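Local coordinates for protein ubiquitin-conjugating enzyme E2, putative (Plasmodium falciparum, PDB 2Q0V) that probably takes part in ubiquitin conjugation as a member of the E2 family, perhaps as an E2 variant-like protein, at residues A[106-110]-A[111-115]; A[123-126]-A[127-131]; A[137-140]-A[141-145]. One frame throughout, in Å; residues are numbered along the deposited sequence.

Interaction 1 (A[106-110]-A[111-115]); sequences GRVIK and NNLHI
One face of the N112 carboxamide is covered by the side chain of I109, whose methyl CG2 stands over N112 CG at 3.9 Å while CD1 reaches over N112 ND2 at 4.0 Å. The two side chains run side by side and point the same way, so an aliphatic surface lies flat against an amide. I109 CG2 is placed there because it lies anti to its backbone N (CG1 at chi1 -50°), while the nearly extended chi2 carries CD1 along to the nitrogen end. ND2 itself is spent on S100 O, a bond that fixes the rotation of the amide and keeps its face turned to I109.

The backbone beneath makes a 3-10 turn. N112 N bonds I109 O at 2.9 Å, approaching from 48° above the carbonyl plane; L113 N follows with a weak bond of 3.4 Å to K110 O. L113 then takes the N-cap position of helix 114-117, and on the inner side its CD2 packs on V108 CG1 at 4.0 Å. V108 pairs through its backbone with V91 of strand 90-93, whereas L113 leans on L132 of helix 125-135.

The example illustrates how a single turn in a long loop can be two-sided: an amide-on-aliphatic contact and a single sound turn bond shape the outer side, while leucine and valine close the inner one. Since the amide's own bond goes to S100, the contact between N112 and I109 is one of van der Waals packing, with polarity directed to an earlier part of the same loop.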
ATOM      1  N   GLY A 106     -11.363  -3.051  -7.088  1.00 41.68           N
ATOM      2  CA  GLY A 106     -10.010  -2.553  -6.862  1.00 41.43           C
ATOM      3  C   GLY A 106      -9.552  -2.735  -5.435  1.00 41.55           C
ATOM      4  O   GLY A 106      -8.520  -2.192  -5.038  1.00 41.57           O
ATOM      5  N   ARG A 107     -10.307  -3.477  -4.631  1.00 41.21           N
ATOM      6  CA  ARG A 107      -9.805  -3.641  -3.293  1.00 42.03           C
ATOM      7  C   ARG A 107      -9.015  -4.917  -3.111  1.00 40.13           C
ATOM      8  O   ARG A 107      -9.266  -5.917  -3.796  1.00 40.02           O
ATOM      9  CB  ARG A 107     -10.753  -3.171  -2.162  1.00 42.00           C
ATOM     10  CG  ARG A 107     -11.703  -4.089  -1.466  1.00 44.89           C
ATOM     11  CD  ARG A 107     -12.103  -3.373  -0.127  1.00 46.66           C
ATOM     12  NE  ARG A 107     -13.540  -3.413   0.248  1.00 56.93           N
ATOM     13  CZ  ARG A 107     -14.517  -2.615  -0.232  1.00 59.15           C
ATOM     14  NH1 ARG A 107     -15.766  -2.763   0.213  1.00 58.81           N
ATOM     15  NH2 ARG A 107     -14.279  -1.685  -1.166  1.00 60.11           N
ATOM     16  N   VAL A 108      -7.970  -4.827  -2.293  1.00 38.16           N
ATOM     17  CA  VAL A 108      -7.068  -5.948  -2.135  1.00 37.08           C
ATOM     18  C   VAL A 108      -7.756  -7.065  -1.355  1.00 36.48           C
ATOM     19  O   VAL A 108      -8.390  -6.832  -0.318  1.00 36.13           O
ATOM     20  CB  VAL A 108      -5.674  -5.515  -1.558  1.00 37.47           C
ATOM     21  CG1 VAL A 108      -4.768  -6.725  -1.298  1.00 35.14           C
ATOM     22  CG2 VAL A 108      -4.993  -4.528  -2.540  1.00 35.80           C
ATOM     23  N   ILE A 109      -7.697  -8.262  -1.929  1.00 35.72           N
ATOM     24  CA  ILE A 109      -8.247  -9.450  -1.322  1.00 35.23           C
ATOM     25  C   ILE A 109      -7.197  -9.964  -0.340  1.00 36.24           C
ATOM     26  O   ILE A 109      -6.180 -10.523  -0.733  1.00 35.97           O
ATOM     27  CB  ILE A 109      -8.611 -10.518  -2.389  1.00 34.78           C
ATOM     28  CG1 ILE A 109      -9.459  -9.902  -3.503  1.00 32.74           C
ATOM     29  CG2 ILE A 109      -9.342 -11.668  -1.752  1.00 33.53           C
ATOM     30  CD1 ILE A 109      -9.468 -10.728  -4.806  1.00 34.64           C
ATOM     31  N   LYS A 110      -7.464  -9.726   0.940  1.00 37.54           N
ATOM     32  CA  LYS A 110      -6.570 -10.023   2.046  1.00 38.94           C
ATOM     33  C   LYS A 110      -5.975 -11.437   1.975  1.00 38.25           C
ATOM     34  O   LYS A 110      -4.780 -11.612   2.162  1.00 38.31           O
ATOM     35  CB  LYS A 110      -7.319  -9.765   3.362  1.00 38.87           C
ATOM     36  CG  LYS A 110      -6.724 -10.402   4.617  1.00 42.00           C
ATOM     37  CD  LYS A 110      -7.718 -10.441   5.793  1.00 42.69           C
ATOM     38  CE  LYS A 110      -7.920  -9.027   6.385  1.00 50.33           C
ATOM     39  NZ  LYS A 110      -8.673  -9.027   7.699  1.00 50.48           N
ATOM     40  N   ASN A 111      -6.798 -12.427   1.646  1.00 37.82           N
ATOM     41  CA  ASN A 111      -6.363 -13.819   1.647  1.00 37.21           C
ATOM     42  C   ASN A 111      -5.519 -14.235   0.447  1.00 36.73           C
ATOM     43  O   ASN A 111      -4.923 -15.326   0.440  1.00 36.19           O
ATOM     44  CB  ASN A 111      -7.560 -14.759   1.827  1.00 37.30           C
ATOM     45  CG  ASN A 111      -8.138 -14.703   3.234  1.00 38.72           C
ATOM     46  OD1 ASN A 111      -7.397 -14.595   4.222  1.00 40.30           O
ATOM     47  ND2 ASN A 111      -9.471 -14.777   3.338  1.00 39.68           N
ATOM     48  N   ASN A 112      -5.453 -13.356  -0.550  1.00 36.19           N
ATOM     49  CA  ASN A 112      -4.590 -13.551  -1.714  1.00 36.07           C
ATOM     50  C   ASN A 112      -3.246 -12.801  -1.689  1.00 35.75           C
ATOM     51  O   ASN A 112      -2.547 -12.766  -2.688  1.00 35.86           O
ATOM     52  CB  ASN A 112      -5.354 -13.185  -2.984  1.00 36.16           C
ATOM     53  CG  ASN A 112      -6.552 -14.042  -3.202  1.00 35.68           C
ATOM     54  OD1 ASN A 112      -6.977 -14.783  -2.312  1.00 37.29           O
ATOM     55  ND2 ASN A 112      -7.113 -13.960  -4.383  1.00 33.36           N
ATOM     56  N   LEU A 113      -2.910 -12.187  -0.562  1.00 35.81           N
ATOM     57  CA  LEU A 113      -1.645 -11.483  -0.387  1.00 36.00           C
ATOM     58  C   LEU A 113      -1.107 -11.903   0.995  1.00 36.80           C
ATOM     59  O   LEU A 113      -1.794 -11.698   2.011  1.00 37.41           O
ATOM     60  CB  LEU A 113      -1.853  -9.959  -0.502  1.00 35.28           C
ATOM     61  CG  LEU A 113      -0.631  -9.056  -0.751  1.00 35.85           C
ATOM     62  CD1 LEU A 113      -0.026  -9.268  -2.150  1.00 34.27           C
ATOM     63  CD2 LEU A 113      -0.904  -7.577  -0.515  1.00 33.78           C
ATOM     64  N   HIS A 114       0.087 -12.510   1.026  1.00 37.38           N
ATOM     65  CA  HIS A 114       0.684 -13.046   2.262  1.00 37.80           C
ATOM     66  C   HIS A 114       0.689 -12.054   3.385  1.00 37.25           C
ATOM     67  O   HIS A 114       0.177 -12.343   4.447  1.00 37.71           O
ATOM     68  CB  HIS A 114       2.128 -13.568   2.082  1.00 39.09           C
ATOM     69  CG  HIS A 114       2.815 -13.887   3.398  1.00 42.95           C
ATOM     70  ND1 HIS A 114       2.784 -15.143   3.979  1.00 45.07           N
ATOM     71  CD2 HIS A 114       3.491 -13.092   4.271  1.00 43.76           C
ATOM     72  CE1 HIS A 114       3.433 -15.111   5.132  1.00 46.63           C
ATOM     73  NE2 HIS A 114       3.869 -13.879   5.335  1.00 45.32           N
ATOM     74  N   ILE A 115       1.269 -10.879   3.171  1.00 37.27           N
ATOM     75  CA  ILE A 115       1.457  -9.963   4.286  1.00 36.77           C
ATOM     76  C   ILE A 115       0.151  -9.480   4.894  1.00 36.84           C
ATOM     77  O   ILE A 115       0.154  -9.064   6.041  1.00 36.73           O
ATOM     78  CB  ILE A 115       2.421  -8.763   3.981  1.00 37.06           C
ATOM     79  CG1 ILE A 115       1.935  -7.941   2.795  1.00 36.59           C
ATOM     80  CG2 ILE A 115       3.880  -9.213   3.799  1.00 36.86           C
ATOM     81  CD1 ILE A 115       1.384  -6.647   3.256  1.00 36.42           C
TER

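Interaction 2 (A[123-126]-A[127-131]); sequences YTIE and TILIS
T124 N donates to T127 OG1 across 2.8 Å at an N-H...O angle of 156°, the side chain of the third helical residue thus gripping the amide of the N-cap. T127 OG1 can do so because it lies anti to its own carbonyl carbon (chi1 -43°), which swings the hydroxyl back toward the helix start. Behind it the regular bonds begin: I128 N to T124 O, L129 N to I125 O, and then I130 N to E126 O at 2.8 Å, nearly in line with the carbonyl. T127 O takes two donors from the same residue, S131 N and S131 OG, which arrive from opposite faces of its plane, the hydroxyl at 2.9 Å.

The T124-T127 bond is one half of a capping-box arrangement, and it opens helix 125-135, which lies against the antiparallel sheet of the ubiquitin-conjugating fold. E29 accepts from the backbone N-H of I125, and the carboxylate of E126 reaches out, fully extended, to a salt bridge with R32; both partners belong to helix 22-34.

I125 CG2 and L129 CD1 lie alongside each other at 4.0 Å on the face turned to the sheet, where both side chains touch I78 and F44. On another flank E126 CG supports I130 CD1 at 3.7 Å, the aliphatic part of the glutamate covering the isoleucine tip while its carboxylate is engaged by R32. At the N-terminal end T127 CG2 meets Y123 CD1 at 3.9 Å, obliquely to the ring, and the tyrosine extends from there to H114 and I115 of helix 114-117.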
ATOM      1  N   TYR A 123       5.007  -5.301   9.805  1.00 33.77           N
ATOM      2  CA  TYR A 123       4.795  -4.806   8.447  1.00 32.99           C
ATOM      3  C   TYR A 123       4.287  -3.360   8.505  1.00 32.94           C
ATOM      4  O   TYR A 123       3.762  -2.904   9.537  1.00 32.15           O
ATOM      5  CB  TYR A 123       3.803  -5.698   7.680  1.00 33.25           C
ATOM      6  CG  TYR A 123       4.187  -7.178   7.582  1.00 32.46           C
ATOM      7  CD1 TYR A 123       5.523  -7.586   7.538  1.00 30.69           C
ATOM      8  CD2 TYR A 123       3.213  -8.158   7.519  1.00 32.17           C
ATOM      9  CE1 TYR A 123       5.862  -8.924   7.446  1.00 29.02           C
ATOM     10  CE2 TYR A 123       3.551  -9.508   7.411  1.00 31.46           C
ATOM     11  CZ  TYR A 123       4.864  -9.873   7.375  1.00 31.73           C
ATOM     12  OH  TYR A 123       5.182 -11.214   7.265  1.00 35.16           O
ATOM     13  N   THR A 124       4.475  -2.634   7.397  1.00 32.66           N
ATOM     14  CA  THR A 124       4.151  -1.205   7.302  1.00 31.71           C
ATOM     15  C   THR A 124       3.326  -0.946   6.058  1.00 31.56           C
ATOM     16  O   THR A 124       3.135  -1.827   5.236  1.00 31.49           O
ATOM     17  CB  THR A 124       5.439  -0.311   7.248  1.00 31.53           C
ATOM     18  OG1 THR A 124       6.283  -0.726   6.170  1.00 31.82           O
ATOM     19  CG2 THR A 124       6.252  -0.412   8.547  1.00 31.08           C
ATOM     20  N   ILE A 125       2.828   0.274   5.936  1.00 31.80           N
ATOM     21  CA  ILE A 125       2.307   0.778   4.676  1.00 32.08           C
ATOM     22  C   ILE A 125       3.297   0.475   3.533  1.00 32.28           C
ATOM     23  O   ILE A 125       2.897  -0.041   2.485  1.00 33.34           O
ATOM     24  CB  ILE A 125       1.975   2.287   4.799  1.00 32.15           C
ATOM     25  CG1 ILE A 125       0.751   2.463   5.718  1.00 33.89           C
ATOM     26  CG2 ILE A 125       1.688   2.891   3.421  1.00 29.90           C
ATOM     27  CD1 ILE A 125       0.782   3.680   6.574  1.00 34.87           C
ATOM     28  N   GLU A 126       4.580   0.749   3.753  1.00 32.27           N
ATOM     29  CA  GLU A 126       5.615   0.452   2.777  1.00 33.62           C
ATOM     30  C   GLU A 126       5.691  -1.039   2.388  1.00 31.77           C
ATOM     31  O   GLU A 126       5.706  -1.355   1.190  1.00 31.45           O
ATOM     32  CB  GLU A 126       6.953   1.008   3.241  1.00 33.29           C
ATOM     33  CG  GLU A 126       8.157   0.631   2.407  1.00 36.36           C
ATOM     34  CD  GLU A 126       9.454   1.328   2.883  1.00 38.95           C
ATOM     35  OE1 GLU A 126       9.391   2.200   3.809  1.00 45.17           O
ATOM     36  OE2 GLU A 126      10.541   0.999   2.326  1.00 44.35           O
ATOM     37  N   THR A 127       5.681  -1.935   3.374  1.00 30.44           N
ATOM     38  CA  THR A 127       5.623  -3.399   3.107  1.00 30.12           C
ATOM     39  C   THR A 127       4.515  -3.790   2.129  1.00 29.84           C
ATOM     40  O   THR A 127       4.702  -4.670   1.279  1.00 29.95           O
ATOM     41  CB  THR A 127       5.409  -4.245   4.409  1.00 29.63           C
ATOM     42  OG1 THR A 127       6.228  -3.730   5.456  1.00 28.86           O
ATOM     43  CG2 THR A 127       5.797  -5.678   4.193  1.00 28.04           C
ATOM     44  N   ILE A 128       3.355  -3.161   2.293  1.00 29.37           N
ATOM     45  CA  ILE A 128       2.194  -3.436   1.456  1.00 29.91           C
ATOM     46  C   ILE A 128       2.486  -2.964   0.025  1.00 28.72           C
ATOM     47  O   ILE A 128       2.342  -3.709  -0.916  1.00 28.77           O
ATOM     48  CB  ILE A 128       0.933  -2.728   2.011  1.00 30.12           C
ATOM     49  CG1 ILE A 128       0.564  -3.274   3.413  1.00 30.55           C
ATOM     50  CG2 ILE A 128      -0.228  -2.798   0.971  1.00 29.14           C
ATOM     51  CD1 ILE A 128      -0.500  -2.403   4.161  1.00 30.68           C
ATOM     52  N   LEU A 129       2.959  -1.737  -0.102  1.00 28.71           N
ATOM     53  CA  LEU A 129       3.288  -1.164  -1.396  1.00 28.29           C
ATOM     54  C   LEU A 129       4.327  -2.002  -2.120  1.00 28.70           C
ATOM     55  O   LEU A 129       4.072  -2.418  -3.236  1.00 29.78           O
ATOM     56  CB  LEU A 129       3.663   0.317  -1.255  1.00 27.86           C
ATOM     57  CG  LEU A 129       2.496   1.143  -0.684  1.00 26.83           C
ATOM     58  CD1 LEU A 129       2.862   2.599  -0.416  1.00 22.64           C
ATOM     59  CD2 LEU A 129       1.158   0.988  -1.492  1.00 24.41           C
ATOM     60  N   ILE A 130       5.442  -2.310  -1.452  1.00 29.36           N
ATOM     61  CA  ILE A 130       6.443  -3.280  -1.911  1.00 29.54           C
ATOM     62  C   ILE A 130       5.890  -4.640  -2.310  1.00 29.22           C
ATOM     63  O   ILE A 130       6.211  -5.177  -3.352  1.00 29.33           O
ATOM     64  CB  ILE A 130       7.524  -3.493  -0.843  1.00 30.19           C
ATOM     65  CG1 ILE A 130       8.302  -2.205  -0.620  1.00 28.97           C
ATOM     66  CG2 ILE A 130       8.512  -4.653  -1.251  1.00 28.80           C
ATOM     67  CD1 ILE A 130       9.396  -2.352   0.551  1.00 31.18           C
ATOM     68  N   SER A 131       5.034  -5.195  -1.476  1.00 29.99           N
ATOM     69  CA  SER A 131       4.378  -6.469  -1.784  1.00 30.27           C
ATOM     70  C   SER A 131       3.528  -6.452  -3.022  1.00 30.07           C
ATOM     71  O   SER A 131       3.481  -7.446  -3.741  1.00 30.74           O
ATOM     72  CB  SER A 131       3.542  -6.928  -0.603  1.00 29.29           C
ATOM     73  OG  SER A 131       4.419  -7.447   0.352  1.00 31.62           O
TER

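Interaction 3 (A[137-140]-A[141-145]); sequences LSSA and NKRLP
S138 O is held by two backbone amides at once. K142 N reaches it at 2.8 Å, almost in line with the carbonyl (C=O...N 167°), whereas N141 N comes from 3.2 Å and well above the carbonyl plane (62° out of it). The pair of bonds winds the chain through one tight turn after S138, and a type I beta turn from N141 to L144 overlaps its end, with L144 N bonded to N141 O.

With CG between its backbone N and carbonyl carbon (chi1 77°), K142 is folded back over the turn, and its CD lies 3.4 Å from L137 O; the aliphatic part of the lysine therefore covers the carbonyls of both L137 and S138. L144 CD1 likewise rests 3.4 Å from A140 O. On the outer side a water joins the two segments: it stands 2.7 Å from S139 OG and accepts from R143 NH1 at 2.8 Å, in plane at the guanidinium edge. The arginine is thus tied to the serine through solvent.

The inner polar groups are bound to fixed partners instead. N141 ND2 and S138 OG both donate to E135 O, a carbonyl at the C-terminal end of helix 125-135, and N141 OD1 accepts from S100 N. A buried asparagine thereby ties the helix end to the loop beyond strand 90-93. K142 also pairs through its backbone with V68, and L137 touches Q64 and T67, which places the whole turn between helix 125-135 and the loop joining strands 56-62 and 73-79.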
ATOM      1  N   LEU A 137       5.238  -9.043 -10.656  1.00 38.68           N
ATOM      2  CA  LEU A 137       6.238  -9.944 -11.246  1.00 40.36           C
ATOM      3  C   LEU A 137       5.799 -11.390 -11.312  1.00 41.65           C
ATOM      4  O   LEU A 137       6.455 -12.195 -11.966  1.00 43.29           O
ATOM      5  CB  LEU A 137       7.573  -9.886 -10.499  1.00 39.85           C
ATOM      6  CG  LEU A 137       8.362  -8.590 -10.576  1.00 39.79           C
ATOM      7  CD1 LEU A 137       9.573  -8.712  -9.703  1.00 40.64           C
ATOM      8  CD2 LEU A 137       8.737  -8.234 -12.013  1.00 38.11           C
ATOM      9  N   SER A 138       4.705 -11.752 -10.661  1.00 42.87           N
ATOM     10  CA  SER A 138       4.364 -13.177 -10.627  1.00 44.08           C
ATOM     11  C   SER A 138       3.759 -13.600 -11.953  1.00 45.48           C
ATOM     12  O   SER A 138       3.327 -12.741 -12.724  1.00 46.30           O
ATOM     13  CB  SER A 138       3.428 -13.513  -9.471  1.00 43.26           C
ATOM     14  OG  SER A 138       2.119 -13.122  -9.788  1.00 43.18           O
ATOM     15  N   SER A 139       3.695 -14.916 -12.194  1.00 46.37           N
ATOM     16  CA  SER A 139       3.267 -15.465 -13.477  1.00 47.14           C
ATOM     17  C   SER A 139       1.746 -15.482 -13.638  1.00 47.39           C
ATOM     18  O   SER A 139       1.220 -15.520 -14.771  1.00 47.31           O
ATOM     19  CB  SER A 139       3.865 -16.865 -13.694  1.00 47.87           C
ATOM     20  OG  SER A 139       5.279 -16.761 -13.912  1.00 49.61           O
ATOM     21  N   ALA A 140       1.038 -15.456 -12.512  1.00 46.82           N
ATOM     22  CA  ALA A 140      -0.410 -15.284 -12.540  1.00 45.86           C
ATOM     23  C   ALA A 140      -0.824 -13.836 -12.900  1.00 45.55           C
ATOM     24  O   ALA A 140      -1.991 -13.596 -13.236  1.00 45.90           O
ATOM     25  CB  ALA A 140      -1.007 -15.699 -11.222  1.00 45.66           C
ATOM     26  N   ASN A 141       0.125 -12.889 -12.849  1.00 44.94           N
ATOM     27  CA  ASN A 141      -0.181 -11.460 -13.072  1.00 44.30           C
ATOM     28  C   ASN A 141       0.537 -10.795 -14.244  1.00 44.52           C
ATOM     29  O   ASN A 141      -0.056  -9.974 -14.928  1.00 43.93           O
ATOM     30  CB  ASN A 141       0.073 -10.600 -11.813  1.00 43.31           C
ATOM     31  CG  ASN A 141      -0.790 -10.974 -10.629  1.00 42.50           C
ATOM     32  OD1 ASN A 141      -1.983 -11.245 -10.739  1.00 43.43           O
ATOM     33  ND2 ASN A 141      -0.188 -10.939  -9.465  1.00 42.97           N
ATOM     34  N   LYS A 142       1.815 -11.111 -14.452  1.00 45.74           N
ATOM     35  CA  LYS A 142       2.672 -10.325 -15.363  1.00 47.34           C
ATOM     36  C   LYS A 142       2.310 -10.312 -16.860  1.00 48.37           C
ATOM     37  O   LYS A 142       2.807  -9.460 -17.595  1.00 48.49           O
ATOM     38  CB  LYS A 142       4.126 -10.746 -15.222  1.00 47.75           C
ATOM     39  CG  LYS A 142       4.456 -12.053 -15.920  1.00 48.71           C
ATOM     40  CD  LYS A 142       5.676 -12.609 -15.291  1.00 51.16           C
ATOM     41  CE  LYS A 142       6.554 -13.263 -16.278  1.00 54.04           C
ATOM     42  NZ  LYS A 142       7.508 -14.079 -15.480  1.00 58.25           N
ATOM     43  N   ARG A 143       1.477 -11.260 -17.292  1.00 49.69           N
ATOM     44  CA  ARG A 143       0.993 -11.347 -18.668  1.00 51.59           C
ATOM     45  C   ARG A 143      -0.509 -11.131 -18.727  1.00 51.46           C
ATOM     46  O   ARG A 143      -1.125 -11.351 -19.762  1.00 52.22           O
ATOM     47  CB  ARG A 143       1.330 -12.717 -19.282  1.00 51.35           C
ATOM     48  CG  ARG A 143       2.779 -12.849 -19.746  1.00 53.47           C
ATOM     49  CD  ARG A 143       3.084 -14.257 -20.281  1.00 54.63           C
ATOM     50  NE  ARG A 143       2.903 -15.281 -19.242  1.00 62.04           N
ATOM     51  CZ  ARG A 143       3.891 -15.822 -18.521  1.00 63.80           C
ATOM     52  NH1 ARG A 143       3.593 -16.735 -17.595  1.00 65.09           N
ATOM     53  NH2 ARG A 143       5.167 -15.463 -18.718  1.00 62.00           N
ATOM     54  N   LEU A 144      -1.098 -10.692 -17.623  1.00 51.63           N
ATOM     55  CA  LEU A 144      -2.540 -10.484 -17.544  1.00 52.35           C
ATOM     56  C   LEU A 144      -2.964  -9.239 -18.353  1.00 52.57           C
ATOM     57  O   LEU A 144      -2.359  -8.170 -18.203  1.00 53.29           O
ATOM     58  CB  LEU A 144      -2.947 -10.338 -16.081  1.00 52.15           C
ATOM     59  CG  LEU A 144      -3.986 -11.273 -15.469  1.00 53.59           C
ATOM     60  CD1 LEU A 144      -4.004 -11.013 -13.958  1.00 54.98           C
ATOM     61  CD2 LEU A 144      -5.381 -11.090 -16.066  1.00 54.69           C
ATOM     62  N   PRO A 145      -3.967  -9.380 -19.241  1.00 52.66           N
ATOM     63  CA  PRO A 145      -4.491  -8.201 -19.978  1.00 52.45           C
ATOM     64  C   PRO A 145      -5.093  -7.105 -19.068  1.00 51.95           C
ATOM     65  O   PRO A 145      -5.971  -7.384 -18.248  1.00 51.56           O
ATOM     66  CB  PRO A 145      -5.564  -8.809 -20.906  1.00 52.49           C
ATOM     67  CG  PRO A 145      -5.183 -10.289 -21.015  1.00 52.68           C
ATOM     68  CD  PRO A 145      -4.637 -10.634 -19.658  1.00 52.65           C
TER
HETATM   69  O   HOH W   1       5.496 -18.197 -16.235  1.00 56.83           O

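The three local contacts come in series along the C-terminal half of one E2-type domain. Interaction 2, whose centre is about 6 Å from that of the chain, is the most deeply placed and combines helix capping with apolar packing on the sheet. Interactions 1 and 3 are surface turns in which an asparagine is the key polar side chain, whereas interaction 2 relies on threonine and serine hydroxyls; only interaction 3 has a bridging water. Interactions 1 and 2 meet directly: I115 CD1 packs on I128 CG1 at 3.5 Å, joining helix 114-117 to helix 125-135. Interaction 3 touches neither, its nearest atoms being about 7 Å away from each, yet S100 bonds both N112 and N141.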